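Local coordinates for PrgZ (Enterococcus faecalis, PDB 4FAJ), which acts as a membrane-anchored extracellular receptor that binds pheromone peptide, and probably takes part in peptide uptake, at residues A[79-82]-A[83-86]; A[207-210]-A[211-214]; A[227-230]-A[231-234]; A[451-454]-A[455-459]. All coordinates share one frame; numbering follows the deposited sequence.

Interaction 1. Residues A[79-82]-A[83-86]; sequences VDQT and SITL
The hydroxyl OG of S83 is gripped from several directions. It donates to D80 OD1 at 2.6 Å, using the syn lone pair of that oxygen, and the backbone N atoms of Q71 and S72 in a neighbouring loop also bond to it. The other carboxylate oxygen, D80 OD2, takes the backbone N of S83 at 3.0 Å in a nearly straight bond (168°). That N-H comes from above the carboxylate plane. D80 is at the N-cap position of helix 81-90, and this is its capping bond, so S83 holds both carboxylate oxygens. The carboxylate reaches the first turn because CG of D80 sits between the backbone N and the carbonyl carbon (chi1 72°). A second side-chain bridge runs one residue further on. Q81 is bent at chi2, which brings OE1 back over the turn to T85 OG1 at 2.7 Å. The hydroxyl lies above the plane of the amide carbonyl. K554 N bonds to the same OE1, so this amide oxygen has two partners. The backbone adds the usual helical bonds, with I84 N to D80 O at 3.0 Å and T85 N to Q81 O at 2.9 Å. I84 CD1 packs against the backbone C of V79 at 3.8 Å. The D80 carboxylate lies at the positive end of the helix dipole, which would probably stabilise its negative charge.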
ATOM      1  N   VAL A  79      -6.158   3.912   1.662  1.00 17.38           N
ATOM      2  CA  VAL A  79      -5.106   2.957   2.014  1.00 17.48           C
ATOM      3  C   VAL A  79      -4.772   1.907   0.929  1.00 16.80           C
ATOM      4  O   VAL A  79      -3.802   1.145   1.083  1.00 17.66           O
ATOM      5  CB  VAL A  79      -5.464   2.252   3.343  1.00 17.59           C
ATOM      6  CG1 VAL A  79      -6.544   1.198   3.139  1.00 18.07           C
ATOM      7  CG2 VAL A  79      -4.224   1.650   3.967  1.00 19.34           C
ATOM      8  N   ASP A  80      -5.548   1.874  -0.152  1.00 16.61           N
ATOM      9  CA  ASP A  80      -5.336   0.951  -1.283  1.00 16.43           C
ATOM     10  C   ASP A  80      -4.601   1.635  -2.441  1.00 16.59           C
ATOM     11  O   ASP A  80      -4.709   2.854  -2.612  1.00 15.49           O
ATOM     12  CB  ASP A  80      -6.684   0.427  -1.791  1.00 16.83           C
ATOM     13  CG  ASP A  80      -7.455   1.485  -2.526  1.00 17.47           C
ATOM     14  OD1 ASP A  80      -7.996   2.370  -1.823  1.00 17.62           O
ATOM     15  OD2 ASP A  80      -7.468   1.462  -3.787  1.00 17.01           O
ATOM     16  N   GLN A  81      -3.882   0.843  -3.251  1.00 16.50           N
ATOM     17  CA  GLN A  81      -3.044   1.389  -4.316  1.00 17.52           C
ATOM     18  C   GLN A  81      -3.795   2.203  -5.346  1.00 16.76           C
ATOM     19  O   GLN A  81      -3.304   3.241  -5.758  1.00 16.87           O
ATOM     20  CB  GLN A  81      -2.216   0.311  -5.047  1.00 18.16           C
ATOM     21  CG  GLN A  81      -1.239   0.896  -6.150  1.00 20.76           C
ATOM     22  CD  GLN A  81      -0.190   1.950  -5.644  1.00 24.37           C
ATOM     23  OE1 GLN A  81      -0.384   3.183  -5.775  1.00 25.20           O
ATOM     24  NE2 GLN A  81       0.927   1.461  -5.093  1.00 23.82           N
ATOM     25  N   THR A  82      -4.970   1.756  -5.787  1.00 16.39           N
ATOM     26  CA  THR A  82      -5.698   2.517  -6.823  1.00 15.88           C
ATOM     27  C   THR A  82      -6.088   3.915  -6.342  1.00 15.67           C
ATOM     28  O   THR A  82      -5.919   4.901  -7.068  1.00 15.14           O
ATOM     29  CB  THR A  82      -6.967   1.803  -7.297  1.00 16.21           C
ATOM     30  OG1 THR A  82      -6.642   0.484  -7.774  1.00 16.79           O
ATOM     31  CG2 THR A  82      -7.677   2.602  -8.402  1.00 16.42           C
ATOM     32  N   SER A  83      -6.638   4.000  -5.136  1.00 15.06           N
ATOM     33  CA  SER A  83      -7.006   5.306  -4.571  1.00 15.50           C
ATOM     34  C   SER A  83      -5.772   6.193  -4.356  1.00 15.03           C
ATOM     35  O   SER A  83      -5.808   7.401  -4.594  1.00 15.98           O
ATOM     36  CB  SER A  83      -7.740   5.126  -3.252  1.00 15.91           C
ATOM     37  OG  SER A  83      -8.870   4.290  -3.398  1.00 14.38           O
ATOM     38  N   ILE A  84      -4.674   5.587  -3.922  1.00 14.68           N
ATOM     39  CA  ILE A  84      -3.465   6.340  -3.597  1.00 14.31           C
ATOM     40  C   ILE A  84      -2.768   6.887  -4.845  1.00 14.03           C
ATOM     41  O   ILE A  84      -2.350   8.044  -4.849  1.00 12.86           O
ATOM     42  CB  ILE A  84      -2.532   5.520  -2.699  1.00 14.34           C
ATOM     43  CG1 ILE A  84      -3.100   5.509  -1.277  1.00 15.32           C
ATOM     44  CG2 ILE A  84      -1.116   6.086  -2.710  1.00 14.27           C
ATOM     45  CD1 ILE A  84      -2.385   4.548  -0.341  1.00 17.15           C
ATOM     46  N   THR A  85      -2.656   6.083  -5.903  1.00 13.46           N
ATOM     47  CA  THR A  85      -2.197   6.604  -7.194  1.00 14.06           C
ATOM     48  C   THR A  85      -3.055   7.773  -7.727  1.00 14.18           C
ATOM     49  O   THR A  85      -2.515   8.779  -8.219  1.00 13.63           O
ATOM     50  CB  THR A  85      -2.111   5.481  -8.255  1.00 14.48           C
ATOM     51  OG1 THR A  85      -1.008   4.618  -7.935  1.00 15.60           O
ATOM     52  CG2 THR A  85      -1.900   6.071  -9.667  1.00 15.82           C
ATOM     53  N   LEU A  86      -4.379   7.663  -7.621  1.00 13.63           N
ATOM     54  CA  LEU A  86      -5.230   8.766  -8.059  1.00 14.07           C
ATOM     55  C   LEU A  86      -4.944  10.018  -7.227  1.00 13.54           C
ATOM     56  O   LEU A  86      -4.744  11.105  -7.773  1.00 12.71           O
ATOM     57  CB  LEU A  86      -6.703   8.418  -7.946  1.00 14.42           C
ATOM     58  CG  LEU A  86      -7.669   9.570  -8.242  1.00 15.25           C
ATOM     59  CD1 LEU A  86      -7.473  10.104  -9.654  1.00 13.59           C
ATOM     60  CD2 LEU A  86      -9.104   9.076  -8.016  1.00 15.90           C
TER

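Interaction 2. Residues A[207-210]-A[211-214]; sequences SLTA and YYPV. With GOL (glycerol), chain D.
The ring of Y212 folds back against T209. T209 CA stands over one face of the ring, 3.5 Å from its centroid and 14° off the normal, which makes a CH-pi contact. The methyl CG2 of T209 extends the cover toward the phenol end and meets Y212 CZ at 3.7 Å. It can do so because CG2 lies beside the backbone N, anti to the carbonyl carbon. At the ring's edge the approach is polar. O3 of a glycerol, probably from the crystallisation liquor, lies in the ring plane, 2.7 Å from Y212 OH, and donates to S207 O at 2.6 Å. The glycerol is also bonded to L97 N and A553 N. Y211 turns its ring to another part of the protein, where it stacks on F162, meets W146 edge-to-face and bonds to L161 O through OH. Along the backbone, Y211 N bonds to L208 O at 2.8 Å and Y212 N to T209 O at 2.9 Å. A water donates to A210 O and to Y212 O, joining the two carbonyls. Successive bonds from each N-H to the carbonyl three residues back are the mark of a short 3-10 turn. This one lies in the loop between helices 202-205 and 216-222.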
ATOM      1  N   SER A 207       5.708  12.777   2.533  1.00 15.71           N
ATOM      2  CA  SER A 207       5.394  12.647   1.111  1.00 15.78           C
ATOM      3  C   SER A 207       4.173  11.748   0.862  1.00 15.36           C
ATOM      4  O   SER A 207       3.699  11.654  -0.267  1.00 14.35           O
ATOM      5  CB  SER A 207       6.601  12.102   0.337  1.00 16.19           C
ATOM      6  OG  SER A 207       6.829  10.741   0.637  1.00 18.00           O
ATOM      7  N   LEU A 208       3.683  11.086   1.907  1.00 14.66           N
ATOM      8  CA  LEU A 208       2.608  10.110   1.765  1.00 14.80           C
ATOM      9  C   LEU A 208       1.260  10.809   1.654  1.00 15.35           C
ATOM     10  O   LEU A 208       1.019  11.835   2.306  1.00 14.34           O
ATOM     11  CB  LEU A 208       2.573   9.162   2.967  1.00 14.68           C
ATOM     12  CG  LEU A 208       3.825   8.309   3.218  1.00 15.01           C
ATOM     13  CD1 LEU A 208       3.618   7.399   4.418  1.00 15.65           C
ATOM     14  CD2 LEU A 208       4.193   7.513   1.985  1.00 15.92           C
ATOM     15  N   THR A 209       0.368  10.216   0.865  1.00 15.54           N
ATOM     16  CA  THR A 209      -0.980  10.764   0.690  1.00 16.32           C
ATOM     17  C   THR A 209      -1.681  10.988   2.034  1.00 15.75           C
ATOM     18  O   THR A 209      -2.405  11.961   2.196  1.00 15.88           O
ATOM     19  CB  THR A 209      -1.843   9.896  -0.265  1.00 16.46           C
ATOM     20  OG1 THR A 209      -2.011   8.579   0.273  1.00 18.33           O
ATOM     21  CG2 THR A 209      -1.201   9.823  -1.652  1.00 17.35           C
ATOM     22  N   ALA A 210      -1.439  10.120   3.010  1.00 15.68           N
ATOM     23  CA  ALA A 210      -2.016  10.290   4.361  1.00 15.55           C
ATOM     24  C   ALA A 210      -1.672  11.627   5.019  1.00 15.68           C
ATOM     25  O   ALA A 210      -2.445  12.140   5.837  1.00 15.92           O
ATOM     26  CB  ALA A 210      -1.583   9.141   5.276  1.00 15.96           C
ATOM     27  N   TYR A 211      -0.506  12.181   4.671  1.00 15.12           N
ATOM     28  CA  TYR A 211      -0.071  13.496   5.156  1.00 15.29           C
ATOM     29  C   TYR A 211      -0.485  14.684   4.251  1.00 15.13           C
ATOM     30  O   TYR A 211      -0.125  15.832   4.527  1.00 14.85           O
ATOM     31  CB  TYR A 211       1.464  13.491   5.352  1.00 14.78           C
ATOM     32  CG  TYR A 211       1.940  12.883   6.653  1.00 14.98           C
ATOM     33  CD1 TYR A 211       2.081  11.507   6.803  1.00 16.05           C
ATOM     34  CD2 TYR A 211       2.270  13.695   7.735  1.00 15.73           C
ATOM     35  CE1 TYR A 211       2.539  10.963   7.996  1.00 16.14           C
ATOM     36  CE2 TYR A 211       2.723  13.163   8.918  1.00 15.66           C
ATOM     37  CZ  TYR A 211       2.864  11.800   9.044  1.00 16.06           C
ATOM     38  OH  TYR A 211       3.323  11.312  10.230  1.00 16.45           O
ATOM     39  N   TYR A 212      -1.253  14.427   3.195  1.00 14.79           N
ATOM     40  CA  TYR A 212      -1.731  15.517   2.328  1.00 14.86           C
ATOM     41  C   TYR A 212      -2.635  16.467   3.121  1.00 15.09           C
ATOM     42  O   TYR A 212      -3.276  16.065   4.119  1.00 15.08           O
ATOM     43  CB  TYR A 212      -2.474  14.972   1.087  1.00 15.02           C
ATOM     44  CG  TYR A 212      -1.591  14.405  -0.026  1.00 14.36           C
ATOM     45  CD1 TYR A 212      -0.228  14.145   0.170  1.00 14.12           C
ATOM     46  CD2 TYR A 212      -2.135  14.088  -1.270  1.00 15.01           C
ATOM     47  CE1 TYR A 212       0.564  13.600  -0.858  1.00 14.20           C
ATOM     48  CE2 TYR A 212      -1.341  13.534  -2.305  1.00 15.36           C
ATOM     49  CZ  TYR A 212       0.000  13.298  -2.090  1.00 14.36           C
ATOM     50  OH  TYR A 212       0.776  12.759  -3.115  1.00 15.35           O
ATOM     51  N   PRO A 213      -2.657  17.751   2.722  1.00 14.78           N
ATOM     52  CA  PRO A 213      -3.623  18.643   3.345  1.00 14.91           C
ATOM     53  C   PRO A 213      -5.027  18.378   2.803  1.00 15.05           C
ATOM     54  O   PRO A 213      -5.181  17.776   1.739  1.00 14.13           O
ATOM     55  CB  PRO A 213      -3.151  20.028   2.905  1.00 15.22           C
ATOM     56  CG  PRO A 213      -2.515  19.793   1.548  1.00 15.48           C
ATOM     57  CD  PRO A 213      -1.962  18.383   1.586  1.00 14.88           C
ATOM     58  N   VAL A 214      -6.028  18.821   3.542  1.00 15.75           N
ATOM     59  CA  VAL A 214      -7.366  18.982   3.002  1.00 16.72           C
ATOM     60  C   VAL A 214      -7.784  20.399   3.302  1.00 17.85           C
ATOM     61  O   VAL A 214      -7.308  20.997   4.276  1.00 19.14           O
ATOM     62  CB  VAL A 214      -8.382  17.969   3.590  1.00 17.01           C
ATOM     63  CG1 VAL A 214      -8.107  16.567   3.031  1.00 16.38           C
ATOM     64  CG2 VAL A 214      -8.353  17.987   5.100  1.00 15.44           C
TER
HETATM   65  C1  GOL D 602       4.714   8.947  -3.668  1.00 23.14           C
HETATM   66  O1  GOL D 602       4.185   8.160  -2.616  1.00 21.36           O
HETATM   67  C2  GOL D 602       4.785  10.427  -3.277  1.00 23.90           C
HETATM   68  O2  GOL D 602       5.442  11.170  -4.293  1.00 23.05           O
HETATM   69  C3  GOL D 602       3.365  10.967  -3.100  1.00 23.88           C
HETATM   70  O3  GOL D 602       3.402  12.350  -2.751  1.00 23.60           O
HETATM   71  O   HOH W   1      -4.460  14.062   5.578  1.00 25.03           O

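Interaction 3. Residues A[227-230]-A[231-234]; sequences GVSQ and KAIV
A232 is held through both of its backbone polar atoms. Its N bonds to S229 O at 2.9 Å, and its O accepts from G227 N at 2.9 Å in a nearly straight bond (165°). The first bond closes a type I turn from S229 to A232. The second ties the chain before the turn to its far end. Inside the turn, S229 OG accepts from K231 N at 3.2 Å. OG is placed for this by chi1 of 75°, which sets it between the backbone N and carbonyl carbon of S229. Q230, at the corner, has a chain extended beyond CG, and its OE1 accepts from L244 N. The packing is small in scale. V228 CG1 touches A232 CB at 3.8 Å on one flank. G227, at a positive phi of 81°, presents its CA to I233 CG2 at 3.6 Å, while CG1 of the same isoleucine meets Q230 O at 3.7 Å. I233 also packs on L73 and Y226. A serine hydroxyl that accepts from the N-H two residues on forms an ST turn. Here it overlaps the type I turn, in a surface loop between helix 216-222 and strand 239-243.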
ATOM      1  N   GLY A 227     -15.546  13.457   0.534  1.00 24.96           N
ATOM      2  CA  GLY A 227     -15.022  12.346  -0.257  1.00 24.76           C
ATOM      3  C   GLY A 227     -16.067  11.329  -0.691  1.00 25.43           C
ATOM      4  O   GLY A 227     -15.716  10.315  -1.282  1.00 24.82           O
ATOM      5  N   VAL A 228     -17.348  11.606  -0.425  1.00 26.07           N
ATOM      6  CA  VAL A 228     -18.425  10.705  -0.835  1.00 26.88           C
ATOM      7  C   VAL A 228     -18.486  10.590  -2.362  1.00 26.77           C
ATOM      8  O   VAL A 228     -18.822   9.535  -2.895  1.00 26.91           O
ATOM      9  CB  VAL A 228     -19.812  11.129  -0.246  1.00 27.81           C
ATOM     10  CG1 VAL A 228     -20.421  12.320  -1.003  1.00 27.66           C
ATOM     11  CG2 VAL A 228     -20.780   9.935  -0.231  1.00 28.36           C
ATOM     12  N   SER A 229     -18.112  11.657  -3.059  1.00 26.80           N
ATOM     13  CA  SER A 229     -18.094  11.657  -4.519  1.00 26.73           C
ATOM     14  C   SER A 229     -17.145  12.713  -5.050  1.00 26.33           C
ATOM     15  O   SER A 229     -16.592  13.511  -4.291  1.00 25.70           O
ATOM     16  CB  SER A 229     -19.502  11.939  -5.072  1.00 27.54           C
ATOM     17  OG  SER A 229     -19.829  13.314  -4.940  1.00 27.89           O
ATOM     18  N   GLN A 230     -16.991  12.713  -6.373  1.00 26.42           N
ATOM     19  CA  GLN A 230     -16.204  13.706  -7.095  1.00 26.65           C
ATOM     20  C   GLN A 230     -16.607  15.155  -6.793  1.00 26.44           C
ATOM     21  O   GLN A 230     -15.817  16.065  -7.018  1.00 25.81           O
ATOM     22  CB  GLN A 230     -16.310  13.464  -8.608  1.00 27.14           C
ATOM     23  CG  GLN A 230     -17.726  13.678  -9.177  1.00 30.34           C
ATOM     24  CD  GLN A 230     -17.837  13.340 -10.654  1.00 33.57           C
ATOM     25  OE1 GLN A 230     -16.834  13.305 -11.377  1.00 34.92           O
ATOM     26  NE2 GLN A 230     -19.067  13.097 -11.115  1.00 34.89           N
ATOM     27  N   LYS A 231     -17.836  15.366  -6.317  1.00 26.44           N
ATOM     28  CA  LYS A 231     -18.325  16.713  -6.004  1.00 27.01           C
ATOM     29  C   LYS A 231     -18.082  17.126  -4.546  1.00 25.82           C
ATOM     30  O   LYS A 231     -18.300  18.286  -4.198  1.00 26.13           O
ATOM     31  CB  LYS A 231     -19.822  16.823  -6.325  1.00 28.30           C
ATOM     32  CG  LYS A 231     -20.145  16.906  -7.815  1.00 30.44           C
ATOM     33  CD  LYS A 231     -21.655  16.835  -8.035  1.00 34.62           C
ATOM     34  CE  LYS A 231     -22.152  15.430  -8.373  1.00 37.25           C
ATOM     35  NZ  LYS A 231     -22.458  15.288  -9.843  1.00 39.28           N
ATOM     36  N   ALA A 232     -17.631  16.197  -3.708  1.00 23.79           N
ATOM     37  CA  ALA A 232     -17.458  16.458  -2.275  1.00 23.23           C
ATOM     38  C   ALA A 232     -15.975  16.479  -1.866  1.00 21.66           C
ATOM     39  O   ALA A 232     -15.622  16.069  -0.761  1.00 21.33           O
ATOM     40  CB  ALA A 232     -18.229  15.419  -1.461  1.00 23.12           C
ATOM     41  N   ILE A 233     -15.123  16.943  -2.774  1.00 20.66           N
ATOM     42  CA  ILE A 233     -13.685  17.105  -2.506  1.00 19.36           C
ATOM     43  C   ILE A 233     -13.203  18.418  -3.113  1.00 19.07           C
ATOM     44  O   ILE A 233     -13.821  18.945  -4.035  1.00 18.43           O
ATOM     45  CB  ILE A 233     -12.843  15.935  -3.088  1.00 18.65           C
ATOM     46  CG1 ILE A 233     -13.033  15.813  -4.602  1.00 18.49           C
ATOM     47  CG2 ILE A 233     -13.218  14.612  -2.429  1.00 19.45           C
ATOM     48  CD1 ILE A 233     -12.141  14.747  -5.257  1.00 18.02           C
ATOM     49  N   VAL A 234     -12.100  18.935  -2.573  1.00 18.62           N
ATOM     50  CA  VAL A 234     -11.369  20.047  -3.165  1.00 18.50           C
ATOM     51  C   VAL A 234      -9.905  19.621  -3.188  1.00 18.03           C
ATOM     52  O   VAL A 234      -9.320  19.308  -2.145  1.00 18.14           O
ATOM     53  CB  VAL A 234     -11.538  21.359  -2.365  1.00 19.09           C
ATOM     54  CG1 VAL A 234     -10.567  22.433  -2.865  1.00 18.43           C
ATOM     55  CG2 VAL A 234     -12.970  21.872  -2.490  1.00 18.79           C
TER

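Interaction 4. Residues A[451-454]-A[455-459]; sequences NVFM and ERLTK
F453 has CG anti to its own N (chi1 -161°), and L457 has CG beside its N (chi1 -77°). These torsions bring the two side chains together one turn apart on alpha-helix 450-459. They meet at a slant, with L457 CG 3.8 Å from F453 CE1. L457 CD1 is equally close to the same ring carbon. Both side chains also pack on S465 of strand 464-470, and both touch an apolar side chain of the bound peptide. On another flank V452 and R456 lie side by side and point the same way, with V452 CG1 touching R456 CD at 4.1 Å. Beyond CD the R456 chain leaves the valine, and its NE bonds to D461 O, a few residues on in the chain. M454 also reaches the peptide and packs on V79. The backbone bonds are the regular i to i+4 set. R456 N bonds to V452 O, L457 N to F453 O at 3.0 Å, and E455 N to N451 O at a longer 3.3 Å. M454 O accepts from T458 N at 3.0 Å, and T458 OG1 lies 3.1 Å from that same oxygen.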
ATOM      1  N   ASN A 451     -14.181  -3.412  -2.728  1.00 20.88           N
ATOM      2  CA  ASN A 451     -14.823  -2.693  -1.615  1.00 21.43           C
ATOM      3  C   ASN A 451     -15.358  -3.635  -0.529  1.00 21.11           C
ATOM      4  O   ASN A 451     -15.252  -3.328   0.654  1.00 21.93           O
ATOM      5  CB  ASN A 451     -15.911  -1.717  -2.101  1.00 22.24           C
ATOM      6  CG  ASN A 451     -17.111  -2.404  -2.716  1.00 23.45           C
ATOM      7  OD1 ASN A 451     -17.007  -3.468  -3.333  1.00 25.34           O
ATOM      8  ND2 ASN A 451     -18.272  -1.781  -2.559  1.00 27.43           N
ATOM      9  N   VAL A 452     -15.903  -4.782  -0.932  1.00 21.10           N
ATOM     10  CA  VAL A 452     -16.356  -5.811   0.008  1.00 20.61           C
ATOM     11  C   VAL A 452     -15.164  -6.463   0.740  1.00 20.23           C
ATOM     12  O   VAL A 452     -15.220  -6.700   1.949  1.00 19.42           O
ATOM     13  CB  VAL A 452     -17.207  -6.904  -0.698  1.00 21.31           C
ATOM     14  CG1 VAL A 452     -17.590  -8.009   0.279  1.00 20.32           C
ATOM     15  CG2 VAL A 452     -18.472  -6.291  -1.331  1.00 21.61           C
ATOM     16  N   PHE A 453     -14.096  -6.737  -0.003  1.00 19.78           N
ATOM     17  CA  PHE A 453     -12.877  -7.322   0.554  1.00 19.90           C
ATOM     18  C   PHE A 453     -12.284  -6.393   1.632  1.00 20.13           C
ATOM     19  O   PHE A 453     -11.983  -6.840   2.730  1.00 20.18           O
ATOM     20  CB  PHE A 453     -11.866  -7.575  -0.580  1.00 19.31           C
ATOM     21  CG  PHE A 453     -10.768  -8.555  -0.251  1.00 18.61           C
ATOM     22  CD1 PHE A 453     -10.557  -9.050   1.042  1.00 18.77           C
ATOM     23  CD2 PHE A 453      -9.893  -8.952  -1.258  1.00 19.38           C
ATOM     24  CE1 PHE A 453      -9.519  -9.939   1.306  1.00 19.37           C
ATOM     25  CE2 PHE A 453      -8.853  -9.839  -0.990  1.00 18.79           C
ATOM     26  CZ  PHE A 453      -8.664 -10.322   0.294  1.00 17.89           C
ATOM     27  N   MET A 454     -12.143  -5.103   1.337  1.00 21.08           N
ATOM     28  CA  MET A 454     -11.595  -4.165   2.326  1.00 21.96           C
ATOM     29  C   MET A 454     -12.418  -4.151   3.604  1.00 22.09           C
ATOM     30  O   MET A 454     -11.859  -4.158   4.699  1.00 21.62           O
ATOM     31  CB  MET A 454     -11.488  -2.742   1.766  1.00 22.42           C
ATOM     32  CG  MET A 454     -10.456  -2.591   0.659  1.00 25.94           C
ATOM     33  SD  MET A 454      -8.761  -2.506   1.259  1.00 33.62           S
ATOM     34  CE  MET A 454      -8.652  -0.755   1.624  1.00 33.34           C
ATOM     35  N   GLU A 455     -13.745  -4.158   3.460  1.00 22.53           N
ATOM     36  CA  GLU A 455     -14.649  -4.126   4.607  1.00 23.52           C
ATOM     37  C   GLU A 455     -14.520  -5.395   5.467  1.00 23.24           C
ATOM     38  O   GLU A 455     -14.483  -5.320   6.699  1.00 22.58           O
ATOM     39  CB  GLU A 455     -16.095  -3.932   4.127  1.00 24.87           C
ATOM     40  CG  GLU A 455     -17.154  -3.953   5.226  1.00 28.83           C
ATOM     41  CD  GLU A 455     -18.559  -3.918   4.663  1.00 34.84           C
ATOM     42  OE1 GLU A 455     -19.175  -5.004   4.516  1.00 39.38           O
ATOM     43  OE2 GLU A 455     -19.044  -2.807   4.350  1.00 38.71           O
ATOM     44  N   ARG A 456     -14.442  -6.552   4.821  1.00 22.32           N
ATOM     45  CA  ARG A 456     -14.306  -7.807   5.556  1.00 22.48           C
ATOM     46  C   ARG A 456     -12.956  -7.913   6.274  1.00 22.02           C
ATOM     47  O   ARG A 456     -12.888  -8.458   7.365  1.00 21.93           O
ATOM     48  CB  ARG A 456     -14.544  -9.000   4.636  1.00 22.52           C
ATOM     49  CG  ARG A 456     -16.000  -9.096   4.195  1.00 23.24           C
ATOM     50  CD  ARG A 456     -16.277 -10.327   3.370  1.00 24.67           C
ATOM     51  NE  ARG A 456     -15.998 -11.552   4.108  1.00 25.97           N
ATOM     52  CZ  ARG A 456     -16.243 -12.778   3.653  1.00 27.59           C
ATOM     53  NH1 ARG A 456     -16.795 -12.960   2.452  1.00 27.47           N
ATOM     54  NH2 ARG A 456     -15.944 -13.826   4.411  1.00 27.08           N
ATOM     55  N   LEU A 457     -11.898  -7.371   5.677  1.00 21.99           N
ATOM     56  CA  LEU A 457     -10.594  -7.321   6.351  1.00 22.40           C
ATOM     57  C   LEU A 457     -10.666  -6.441   7.591  1.00 22.93           C
ATOM     58  O   LEU A 457     -10.182  -6.833   8.648  1.00 22.54           O
ATOM     59  CB  LEU A 457      -9.493  -6.800   5.426  1.00 21.77           C
ATOM     60  CG  LEU A 457      -8.960  -7.801   4.400  1.00 22.91           C
ATOM     61  CD1 LEU A 457      -8.098  -7.075   3.386  1.00 22.72           C
ATOM     62  CD2 LEU A 457      -8.178  -8.955   5.086  1.00 21.78           C
ATOM     63  N   THR A 458     -11.289  -5.267   7.456  1.00 23.53           N
ATOM     64  CA  THR A 458     -11.417  -4.330   8.575  1.00 23.80           C
ATOM     65  C   THR A 458     -12.196  -4.948   9.730  1.00 24.71           C
ATOM     66  O   THR A 458     -11.835  -4.748  10.882  1.00 24.65           O
ATOM     67  CB  THR A 458     -12.077  -2.991   8.149  1.00 23.91           C
ATOM     68  OG1 THR A 458     -11.295  -2.380   7.122  1.00 23.07           O
ATOM     69  CG2 THR A 458     -12.190  -2.012   9.334  1.00 24.56           C
ATOM     70  N   LYS A 459     -13.243  -5.713   9.415  1.00 25.46           N
ATOM     71  CA  LYS A 459     -14.075  -6.362  10.432  1.00 26.47           C
ATOM     72  C   LYS A 459     -13.545  -7.729  10.886  1.00 26.22           C
ATOM     73  O   LYS A 459     -14.119  -8.344  11.783  1.00 26.58           O
ATOM     74  CB  LYS A 459     -15.520  -6.511   9.919  1.00 27.40           C
ATOM     75  CG  LYS A 459     -16.203  -5.171   9.630  1.00 29.80           C
ATOM     76  CD  LYS A 459     -17.565  -5.366   8.955  1.00 33.32           C
ATOM     77  CE  LYS A 459     -18.369  -4.069   8.913  1.00 34.82           C
ATOM     78  NZ  LYS A 459     -19.133  -3.835  10.176  1.00 37.14           N
TER

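Interaction 1 lies between interactions 2 and 4 and touches both. On one side I84 CG1 packs against T209 OG1 of interaction 2 at 3.6 Å. On the other, D80 CB meets M454 CE of interaction 4 at 4.1 Å, and V79 packs on the same methionine. Interactions 1 and 4 both face the bound peptide: V79, Q81 and I84 from the first, F453, M454 and L457 from the second. V79 also makes backbone hydrogen bonds to it. Interactions 2 and 4 do not meet, their nearest atoms being about 12 Å apart. Interaction 3 stays at the surface, its nearest atoms about 7 Å from interaction 1 and about 6 Å from interaction 2. All four lie away from the zinc sites.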